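Local coordinates for protein beta-L-arabinobiosidase (Bacteroides thetaiotaomicron, PDB 5MQR) that probably hydrolyses glycosidic linkages in plant pectin as an arabinofuranosidase, and may also have sialidase activity, at residues A[242-247]-A[374-379]; A[275-280]-A[292-297]; A[85-90]-A[386-391]. All blocks are in the same frame, centred on the assembly; numbering follows the deposited sequence.

Contact 1: residues A[242-247]-A[374-379]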
loop_
_atom_site.group_PDB
_atom_site.type_symbol
_atom_site.label_atom_id
_atom_site.label_comp_id
_atom_site.label_asym_id
_atom_site.label_seq_id
_atom_site.Cartn_x
_atom_site.Cartn_y
_atom_site.Cartn_z
HETATM N N MSE A 242 2.091 -27.890 26.498
HETATM C CA MSE A 242 1.264 -29.072 26.842
HETATM C C MSE A 242 0.066 -29.203 25.904
HETATM O O MSE A 242 -0.301 -30.323 25.520
HETATM C CB MSE A 242 0.833 -29.067 28.297
HETATM C CG MSE A 242 1.998 -29.033 29.276
HETATM SE SE MSE A 242 3.166 -30.577 29.030
HETATM C CE MSE A 242 4.515 -29.769 27.847
HETATM N N MSE A 243 -0.489 -28.077 25.454
HETATM C CA MSE A 243 -1.556 -28.075 24.449
HETATM C C MSE A 243 -1.164 -28.725 23.147
HETATM O O MSE A 243 -2.033 -29.162 22.386
HETATM C CB MSE A 243 -2.005 -26.660 24.105
HETATM C CG MSE A 243 -2.713 -25.959 25.263
HETATM SE SE MSE A 243 -4.383 -26.859 25.794
HETATM C CE MSE A 243 -5.435 -26.138 24.289
ATOM N N GLN A 244 0.137 -28.786 22.869
ATOM C CA GLN A 244 0.652 -29.374 21.633
ATOM C C GLN A 244 1.147 -30.787 21.819
ATOM O O GLN A 244 1.776 -31.328 20.929
ATOM C CB GLN A 244 1.769 -28.497 21.062
ATOM C CG GLN A 244 1.329 -27.070 20.784
ATOM C CD GLN A 244 2.461 -26.194 20.285
ATOM O OE1 GLN A 244 2.951 -26.371 19.165
ATOM N NE2 GLN A 244 2.898 -25.251 21.128
ATOM N N TRP A 245 0.898 -31.358 22.983
ATOM C CA TRP A 245 1.218 -32.750 23.289
ATOM C C TRP A 245 -0.034 -33.633 23.416
ATOM O O TRP A 245 0.083 -34.829 23.641
ATOM C CB TRP A 245 1.962 -32.825 24.621
ATOM C CG TRP A 245 3.422 -32.422 24.621
ATOM C CD1 TRP A 245 4.110 -31.718 23.660
ATOM C CD2 TRP A 245 4.345 -32.657 25.686
ATOM N NE1 TRP A 245 5.419 -31.535 24.061
ATOM C CE2 TRP A 245 5.581 -32.088 25.306
ATOM C CE3 TRP A 245 4.242 -33.291 26.933
ATOM C CZ2 TRP A 245 6.712 -32.155 26.122
ATOM C CZ3 TRP A 245 5.360 -33.359 27.744
ATOM C CH2 TRP A 245 6.585 -32.801 27.337
ATOM N N VAL A 246 -1.220 -33.051 23.279
ATOM C CA VAL A 246 -2.473 -33.763 23.576
ATOM C C VAL A 246 -2.774 -34.966 22.676
ATOM O O VAL A 246 -3.385 -35.933 23.135
ATOM C CB VAL A 246 -3.681 -32.807 23.550
ATOM C CG1 VAL A 246 -3.953 -32.282 22.117
ATOM C CG2 VAL A 246 -4.916 -33.468 24.182
ATOM N N GLU A 247 -2.339 -34.924 21.421
ATOM C CA GLU A 247 -2.617 -36.030 20.516
ATOM C C GLU A 247 -1.840 -37.298 20.816
ATOM O O GLU A 247 -2.357 -38.368 20.524
ATOM C CB GLU A 247 -2.399 -35.640 19.060
ATOM C CG GLU A 247 -3.347 -34.567 18.585
ATOM C CD GLU A 247 -3.052 -34.138 17.165
ATOM O OE1 GLU A 247 -3.172 -35.012 16.284
ATOM O OE2 GLU A 247 -2.730 -32.947 16.917
ATOM N N GLY A 374 4.987 -22.528 11.301
ATOM C CA GLY A 374 5.958 -21.446 11.352
ATOM C C GLY A 374 6.629 -21.501 12.713
ATOM O O GLY A 374 6.595 -22.527 13.396
ATOM N N ILE A 375 7.192 -20.374 13.120
ATOM C CA ILE A 375 7.948 -20.281 14.337
ATOM C C ILE A 375 7.036 -19.823 15.477
ATOM O O ILE A 375 6.388 -18.778 15.380
ATOM C CB ILE A 375 9.111 -19.278 14.152
ATOM C CG1 ILE A 375 10.014 -19.752 12.991
ATOM C CG2 ILE A 375 9.885 -19.053 15.470
ATOM C CD1 ILE A 375 10.918 -18.681 12.429
ATOM N N GLN A 376 6.990 -20.621 16.546
ATOM C CA GLN A 376 6.277 -20.249 17.741
ATOM C C GLN A 376 6.805 -18.960 18.360
ATOM O O GLN A 376 7.989 -18.626 18.221
ATOM C CB GLN A 376 6.413 -21.328 18.805
ATOM C CG GLN A 376 5.560 -22.532 18.533
ATOM C CD GLN A 376 5.522 -23.432 19.724
ATOM O OE1 GLN A 376 4.813 -23.172 20.672
ATOM N NE2 GLN A 376 6.288 -24.483 19.685
ATOM N N GLU A 377 5.929 -18.253 19.053
ATOM C CA GLU A 377 6.339 -17.064 19.790
ATOM C C GLU A 377 7.367 -17.461 20.832
ATOM O O GLU A 377 7.136 -18.405 21.608
ATOM C CB GLU A 377 5.138 -16.411 20.498
ATOM C CG GLU A 377 4.132 -15.845 19.525
ATOM C CD GLU A 377 2.984 -15.101 20.166
ATOM O OE1 GLU A 377 2.776 -15.212 21.410
ATOM O OE2 GLU A 377 2.288 -14.416 19.387
ATOM N N GLY A 378 8.477 -16.734 20.852
ATOM C CA GLY A 378 9.586 -17.018 21.758
ATOM C C GLY A 378 10.677 -17.902 21.163
ATOM O O GLY A 378 11.757 -18.008 21.759
ATOM N N ASN A 379 10.422 -18.512 19.996
ATOM C CA ASN A 379 11.404 -19.365 19.344
ATOM C C ASN A 379 12.121 -18.689 18.178
ATOM O O ASN A 379 12.574 -19.370 17.271
ATOM C CB ASN A 379 10.739 -20.675 18.888
ATOM C CG ASN A 379 10.439 -21.616 20.046
ATOM O OD1 ASN A 379 10.852 -21.395 21.174
ATOM N ND2 ASN A 379 9.698 -22.676 19.753
#

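Contact 2: residues A[275-280]-A[292-297]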
loop_
_atom_site.group_PDB
_atom_site.type_symbol
_atom_site.label_atom_id
_atom_site.label_comp_id
_atom_site.label_asym_id
_atom_site.label_seq_id
_atom_site.Cartn_x
_atom_site.Cartn_y
_atom_site.Cartn_z
ATOM N N ILE A 275 -4.582 -14.719 24.359
ATOM C CA ILE A 275 -3.996 -15.667 23.410
ATOM C C ILE A 275 -5.107 -16.331 22.573
ATOM O O ILE A 275 -6.061 -16.883 23.127
ATOM C CB ILE A 275 -3.132 -16.704 24.149
ATOM C CG1 ILE A 275 -1.919 -15.994 24.819
ATOM C CG2 ILE A 275 -2.687 -17.811 23.196
ATOM C CD1 ILE A 275 -1.172 -16.833 25.811
ATOM N N ALA A 276 -4.969 -16.251 21.252
ATOM C CA ALA A 276 -5.886 -16.879 20.316
ATOM C C ALA A 276 -5.270 -18.187 19.828
ATOM O O ALA A 276 -4.101 -18.200 19.491
ATOM C CB ALA A 276 -6.150 -15.972 19.126
ATOM N N SER A 277 -6.076 -19.256 19.781
ATOM C CA SER A 277 -5.639 -20.565 19.322
ATOM C C SER A 277 -6.311 -20.990 18.030
ATOM O O SER A 277 -7.435 -20.561 17.710
ATOM C CB SER A 277 -5.922 -21.628 20.393
ATOM O OG SER A 277 -7.311 -21.772 20.646
ATOM N N LEU A 278 -5.614 -21.873 17.325
ATOM C CA LEU A 278 -6.093 -22.516 16.109
ATOM C C LEU A 278 -5.705 -23.999 16.161
ATOM O O LEU A 278 -4.657 -24.378 16.712
ATOM C CB LEU A 278 -5.500 -21.878 14.847
ATOM C CG LEU A 278 -6.014 -20.474 14.530
ATOM C CD1 LEU A 278 -5.096 -19.715 13.581
ATOM C CD2 LEU A 278 -7.427 -20.507 13.965
ATOM N N TRP A 279 -6.581 -24.812 15.591
ATOM C CA TRP A 279 -6.358 -26.214 15.420
ATOM C C TRP A 279 -6.806 -26.571 14.003
ATOM O O TRP A 279 -7.339 -25.725 13.279
ATOM C CB TRP A 279 -7.220 -26.970 16.414
ATOM C CG TRP A 279 -6.900 -26.852 17.892
ATOM C CD1 TRP A 279 -6.009 -27.629 18.616
ATOM C CD2 TRP A 279 -7.560 -26.016 18.848
ATOM N NE1 TRP A 279 -6.053 -27.282 19.940
ATOM C CE2 TRP A 279 -6.999 -26.307 20.117
ATOM C CE3 TRP A 279 -8.550 -25.031 18.755
ATOM C CZ2 TRP A 279 -7.406 -25.647 21.288
ATOM C CZ3 TRP A 279 -8.963 -24.368 19.919
ATOM C CH2 TRP A 279 -8.386 -24.685 21.171
ATOM N N LYS A 280 -6.625 -27.825 13.617
ATOM C CA LYS A 280 -7.200 -28.343 12.367
ATOM C C LYS A 280 -8.704 -28.047 12.214
ATOM O O LYS A 280 -9.463 -28.024 13.216
ATOM C CB LYS A 280 -7.013 -29.851 12.284
ATOM C CG LYS A 280 -5.612 -30.288 11.917
ATOM C CD LYS A 280 -5.622 -31.738 11.454
ATOM C CE LYS A 280 -4.221 -32.198 11.104
ATOM N NZ LYS A 280 -4.313 -33.487 10.368
ATOM N N HIS A 292 -3.861 -21.729 30.347
ATOM C CA HIS A 292 -4.334 -22.757 31.292
ATOM C C HIS A 292 -5.816 -23.119 31.060
ATOM O O HIS A 292 -6.195 -24.280 31.278
ATOM C CB HIS A 292 -4.138 -22.326 32.765
ATOM C CG HIS A 292 -2.704 -22.170 33.173
ATOM N ND1 HIS A 292 -1.888 -23.245 33.467
ATOM C CD2 HIS A 292 -1.937 -21.064 33.326
ATOM C CE1 HIS A 292 -0.686 -22.809 33.796
ATOM N NE2 HIS A 292 -0.691 -21.488 33.722
ATOM N N THR A 293 -6.646 -22.133 30.669
ATOM C CA THR A 293 -8.075 -22.361 30.374
ATOM C C THR A 293 -8.493 -21.647 29.088
ATOM O O THR A 293 -7.943 -20.599 28.726
ATOM C CB THR A 293 -9.028 -21.926 31.512
ATOM O OG1 THR A 293 -8.979 -20.507 31.650
ATOM C CG2 THR A 293 -8.667 -22.592 32.846
ATOM N N TRP A 294 -9.478 -22.241 28.410
ATOM C CA TRP A 294 -9.861 -21.860 27.048
ATOM C C TRP A 294 -11.356 -21.681 26.946
ATOM O O TRP A 294 -12.109 -22.406 27.585
ATOM C CB TRP A 294 -9.370 -22.920 26.069
ATOM C CG TRP A 294 -7.863 -22.943 26.000
ATOM C CD1 TRP A 294 -7.012 -23.745 26.728
ATOM C CD2 TRP A 294 -7.025 -22.115 25.192
ATOM N NE1 TRP A 294 -5.705 -23.461 26.412
ATOM C CE2 TRP A 294 -5.686 -22.464 25.477
ATOM C CE3 TRP A 294 -7.273 -21.104 24.258
ATOM C CZ2 TRP A 294 -4.607 -21.853 24.858
ATOM C CZ3 TRP A 294 -6.190 -20.495 23.647
ATOM C CH2 TRP A 294 -4.869 -20.888 23.947
ATOM N N ALA A 295 -11.775 -20.702 26.162
ATOM C CA ALA A 295 -13.193 -20.402 26.031
ATOM C C ALA A 295 -13.895 -21.524 25.261
ATOM O O ALA A 295 -13.379 -22.011 24.253
ATOM C CB ALA A 295 -13.417 -19.052 25.352
ATOM N N GLU A 296 -15.036 -21.949 25.808
ATOM C CA GLU A 296 -15.990 -22.866 25.194
ATOM C C GLU A 296 -17.201 -22.043 24.672
ATOM O O GLU A 296 -17.424 -20.900 25.116
ATOM C CB GLU A 296 -16.447 -23.911 26.212
ATOM C CG GLU A 296 -15.317 -24.764 26.818
ATOM C CD GLU A 296 -14.765 -25.868 25.892
ATOM O OE1 GLU A 296 -15.212 -25.958 24.721
ATOM O OE2 GLU A 296 -13.887 -26.672 26.322
ATOM N N PRO A 297 -17.953 -22.564 23.692
ATOM C CA PRO A 297 -17.639 -23.799 22.946
ATOM C C PRO A 297 -16.526 -23.546 21.900
ATOM O O PRO A 297 -16.377 -22.415 21.428
ATOM C CB PRO A 297 -18.974 -24.106 22.253
ATOM C CG PRO A 297 -19.587 -22.721 22.017
ATOM C CD PRO A 297 -18.917 -21.727 22.944
#

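Contact 3: residues A[85-90]-A[386-391]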
loop_
_atom_site.group_PDB
_atom_site.type_symbol
_atom_site.label_atom_id
_atom_site.label_comp_id
_atom_site.label_asym_id
_atom_site.label_seq_id
_atom_site.Cartn_x
_atom_site.Cartn_y
_atom_site.Cartn_z
ATOM N N GLY A 85 20.989 -16.673 14.816
ATOM C CA GLY A 85 21.110 -16.258 13.435
ATOM C C GLY A 85 20.809 -17.330 12.402
ATOM O O GLY A 85 21.123 -17.135 11.240
ATOM N N GLN A 86 20.189 -18.447 12.780
ATOM C CA GLN A 86 19.936 -19.545 11.826
ATOM C C GLN A 86 18.541 -20.123 11.949
ATOM O O GLN A 86 18.032 -20.247 13.061
ATOM C CB GLN A 86 20.943 -20.697 12.014
ATOM C CG GLN A 86 22.340 -20.331 11.545
ATOM C CD GLN A 86 23.391 -21.399 11.783
ATOM O OE1 GLN A 86 24.524 -21.070 12.092
ATOM N NE2 GLN A 86 23.032 -22.670 11.631
ATOM N N PHE A 87 17.970 -20.529 10.806
ATOM C CA PHE A 87 16.753 -21.317 10.779
ATOM C C PHE A 87 17.074 -22.752 11.155
ATOM O O PHE A 87 18.110 -23.274 10.758
ATOM C CB PHE A 87 16.121 -21.337 9.403
ATOM C CG PHE A 87 15.620 -20.006 8.932
ATOM C CD1 PHE A 87 16.439 -19.161 8.181
ATOM C CD2 PHE A 87 14.316 -19.618 9.194
ATOM C CE1 PHE A 87 15.965 -17.948 7.715
ATOM C CE2 PHE A 87 13.830 -18.414 8.738
ATOM C CZ PHE A 87 14.649 -17.574 8.004
ATOM N N TYR A 88 16.175 -23.376 11.916
ATOM C CA TYR A 88 16.192 -24.795 12.189
ATOM C C TYR A 88 14.857 -25.365 11.718
ATOM O O TYR A 88 13.774 -24.874 12.104
ATOM C CB TYR A 88 16.423 -25.043 13.675
ATOM C CG TYR A 88 17.829 -24.683 14.082
ATOM C CD1 TYR A 88 18.159 -23.386 14.398
ATOM C CD2 TYR A 88 18.836 -25.632 14.095
ATOM C CE1 TYR A 88 19.458 -23.044 14.729
ATOM C CE2 TYR A 88 20.144 -25.300 14.430
ATOM C CZ TYR A 88 20.450 -23.996 14.743
ATOM O OH TYR A 88 21.732 -23.625 15.090
ATOM N N TYR A 89 14.960 -26.410 10.887
ATOM C CA TYR A 89 13.858 -27.004 10.137
ATOM C C TYR A 89 13.885 -28.491 10.478
ATOM O O TYR A 89 14.867 -29.189 10.192
ATOM C CB TYR A 89 14.089 -26.764 8.650
ATOM C CG TYR A 89 12.948 -27.120 7.721
ATOM C CD1 TYR A 89 12.606 -28.440 7.480
ATOM C CD2 TYR A 89 12.241 -26.129 7.037
ATOM C CE1 TYR A 89 11.581 -28.771 6.625
ATOM C CE2 TYR A 89 11.222 -26.450 6.154
ATOM C CZ TYR A 89 10.891 -27.773 5.958
ATOM O OH TYR A 89 9.864 -28.129 5.117
ATOM N N GLN A 90 12.822 -28.956 11.129
ATOM C CA GLN A 90 12.678 -30.345 11.579
ATOM C C GLN A 90 11.584 -30.969 10.726
ATOM O O GLN A 90 10.612 -30.293 10.410
ATOM C CB GLN A 90 12.242 -30.367 13.037
ATOM C CG GLN A 90 12.392 -31.693 13.719
ATOM C CD GLN A 90 11.435 -31.912 14.897
ATOM O OE1 GLN A 90 10.220 -31.879 14.725
ATOM N NE2 GLN A 90 11.983 -32.183 16.079
ATOM N N ASP A 386 10.685 -10.976 7.869
ATOM C CA ASP A 386 9.659 -11.523 7.009
ATOM C C ASP A 386 9.033 -12.769 7.638
ATOM O O ASP A 386 9.482 -13.249 8.699
ATOM C CB ASP A 386 10.248 -11.844 5.620
ATOM C CG ASP A 386 10.727 -10.602 4.875
ATOM O OD1 ASP A 386 10.139 -9.520 5.010
ATOM O OD2 ASP A 386 11.693 -10.709 4.113
ATOM N N LEU A 387 7.997 -13.270 6.962
ATOM C CA LEU A 387 7.214 -14.427 7.387
ATOM C C LEU A 387 7.710 -15.675 6.675
ATOM O O LEU A 387 7.629 -15.748 5.436
ATOM C CB LEU A 387 5.738 -14.228 7.053
ATOM C CG LEU A 387 4.778 -15.423 7.188
ATOM C CD1 LEU A 387 4.762 -15.948 8.604
ATOM C CD2 LEU A 387 3.376 -15.011 6.780
ATOM N N TRP A 388 8.202 -16.646 7.449
ATOM C CA TRP A 388 8.708 -17.889 6.907
ATOM C C TRP A 388 7.857 -19.021 7.423
ATOM O O TRP A 388 7.637 -19.148 8.647
ATOM C CB TRP A 388 10.144 -18.098 7.325
ATOM C CG TRP A 388 11.116 -17.160 6.739
ATOM C CD1 TRP A 388 11.405 -15.922 7.179
ATOM C CD2 TRP A 388 11.988 -17.410 5.639
ATOM N NE1 TRP A 388 12.390 -15.356 6.404
ATOM C CE2 TRP A 388 12.771 -16.260 5.456
ATOM C CE3 TRP A 388 12.188 -18.494 4.795
ATOM C CZ2 TRP A 388 13.737 -16.166 4.459
ATOM C CZ3 TRP A 388 13.143 -18.398 3.814
ATOM C CH2 TRP A 388 13.903 -17.248 3.650
ATOM N N VAL A 389 7.373 -19.829 6.488
ATOM C CA VAL A 389 6.476 -20.927 6.789
ATOM C C VAL A 389 6.993 -22.182 6.116
ATOM O O VAL A 389 7.269 -22.177 4.911
ATOM C CB VAL A 389 5.033 -20.666 6.277
ATOM C CG1 VAL A 389 4.117 -21.807 6.688
ATOM C CG2 VAL A 389 4.479 -19.369 6.872
ATOM N N SER A 390 7.098 -23.244 6.909
ATOM C CA SER A 390 7.436 -24.570 6.436
ATOM C C SER A 390 6.167 -25.347 6.063
ATOM O O SER A 390 5.091 -25.094 6.597
ATOM C CB SER A 390 8.248 -25.318 7.503
ATOM O OG SER A 390 7.454 -25.710 8.624
ATOM N N TYR A 391 6.314 -26.282 5.127
ATOM C CA TYR A 391 5.230 -27.161 4.651
ATOM C C TYR A 391 5.825 -28.296 3.785
ATOM O O TYR A 391 6.966 -28.202 3.345
ATOM C CB TYR A 391 4.183 -26.386 3.849
ATOM C CG TYR A 391 4.707 -25.589 2.676
ATOM C CD1 TYR A 391 5.266 -24.333 2.859
ATOM C CD2 TYR A 391 4.592 -26.065 1.359
ATOM C CE1 TYR A 391 5.731 -23.581 1.789
ATOM C CE2 TYR A 391 5.072 -25.307 0.274
ATOM C CZ TYR A 391 5.648 -24.062 0.507
ATOM O OH TYR A 391 6.121 -23.271 -0.536
#

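Contact 1: residues A[242-247]-A[374-379]
Gln244 and Gln376 face each other across 11.4 Å between their CA atoms, each on a tight bend: a type I turn runs from Met242 to Trp245 and a type II turn from Gln376 to Asn379. With the backbones so far apart, only long side chains can meet. Gln244 supplies one of them, its CG beside the backbone N and the chain extended beyond (chi2 177°), while Gln376 reaches out from the opposite direction. The amide NE2 of Gln244 donates to OE1 of Gln376 at 2.9 Å, in a fairly straight bond (163° at the hydrogen). The acceptor lies in the amide plane of Gln244, but NE2 stands well above the carbonyl plane of Gln376, the two amides being turned 72° against each other.

Both turns belong to loops that link successive blades of the N-terminal beta propeller, and each glutamine also rests on Val153 of strand 148-157. In this buried setting glutamine is apt because it gives and accepts at once: NE2 of Gln244 also donates to Leu240 O, and its OE1 accepts from Arg373, so three bonds fix the rotation of the amide. The side chain of Gln376 lies about 3 Å from a bound calcium ion, whose charge would probably polarise its amide. Gly378 takes the third position of its turn with a positive phi, where a CB would press on the preceding carbonyl O. In the other turn, the selenomethionine Met242 lays its CE over the Trp245 ring, 3.4 Å above the plane.

Contact 2: residues A[275-280]-A[292-297]
Trp294 reaches from its loop to Ser277 and Ile275 on strand 275-278, and it closes an Asp box, the Ser-X-Asp-X-Gly-X-Thr-Trp turn of sialidase-like propellers. The box spans Ser287 to Trp294, running from strand 283-287 into the loop before strand 299-300 of one four-stranded blade. The backbones stay apart, 8.9 Å between the CA atoms of Ser277 and Trp294, and the indole fills that distance.

Packing is tight at the far rim of its six-membered ring. Ser277 OG stands 3.4 Å from Trp294 CZ3, and Ser277 CB is almost as near to the same atom at 3.5 Å. A small residue suits this place, since the ring comes almost down onto the strand. The hydroxyl occupies the crowded position between backbone N and carbonyl carbon (chi1 63°), which turns it toward the indole; it is hydrogen-bonded outside the two segments. Phe265 adds a further ring against Trp294, its plane steeply inclined.

The other end of the contact is looser. His292, Thr293, Glu296 and Pro297 lie at the solvent side, where the box is held by polar bonds: Thr293 OG1 pairs with Asp289, and its carbonyl O accepts from Ser287 OG. Trp294 NE1 makes a weak bond to Gly291 O, back within the turn. On strand 275-278 the branched Ile275 lends an apolar flank, its CG2 touching Trp294 CH2 at 3.8 Å.

Contact 3: residues A[85-90]-A[386-391]
An edge-to-face aromatic pair, Phe87 with Trp388, leads this buried packing of one propeller blade on the next, where strand 86-94 of the first four-stranded sheet lies over strand 387-393 of the last blade. The short strand segments run nearly parallel, 19° apart, with their axes approaching to 9.2 Å. That spacing belongs to sheets stacked face against face, with side chains and not backbone bonds filling the gap.

Phe87 points the edge of its ring at the indole. CZ sits over the centre of Trp388, 3.4 Å above the plane, with Trp388 CE2 as its nearest atom; the centroids of the phenyl and five-membered rings are 4.5 Å apart and the planes inclined at 55°. Trp388 offers a broad face for a phenyl edge, and its NE1 is held by Asp384 OD2, which helps fix the indole's rotation.

Two residues further along, the spacing closes to 7.8 Å between the CA atoms of Tyr89 and Ser390, and the partner is correspondingly small. Tyr89 has CG anti to its backbone nitrogen (chi1 -171°), which swings the ring across so that CE2 meets Ser390 CB at 3.5 Å. Its OH passes 3.4 Å from Tyr391 O but bonds to Trp399 O, while Ser390 OG is bonded to Arg373 O. Serine thus presents a slim methylene to the ring and sends its hydroxyl to the backbone.

Around this interface Pro78 and Leu80 of strand 74-83 and Met398 of strand 397-403 pack on Tyr89. Trp116 and Pro382, both from loops, cover Phe87, and Trp388 rests on Ile400 and Arg402 of strand 397-403.

Strand 86-94 comes first from the N terminus and waits about 300 residues for its partner, so contact 3 closes the longest loop, joining the first blade to the last where the propeller ring shuts; strand 52-57 also lies in the last blade's sheet. Contact 1 nests inside it, tying the link after the second blade to the link before the last. Contact 2 nests inside contact 1 as a short loop within a single blade. Contacts 1 and 2 touch directly, the CE of selenomethionine Met243 packing 3.4 Å from Trp294 NE1, whereas contacts 2 and 3 have centres about 25 Å apart. None cross.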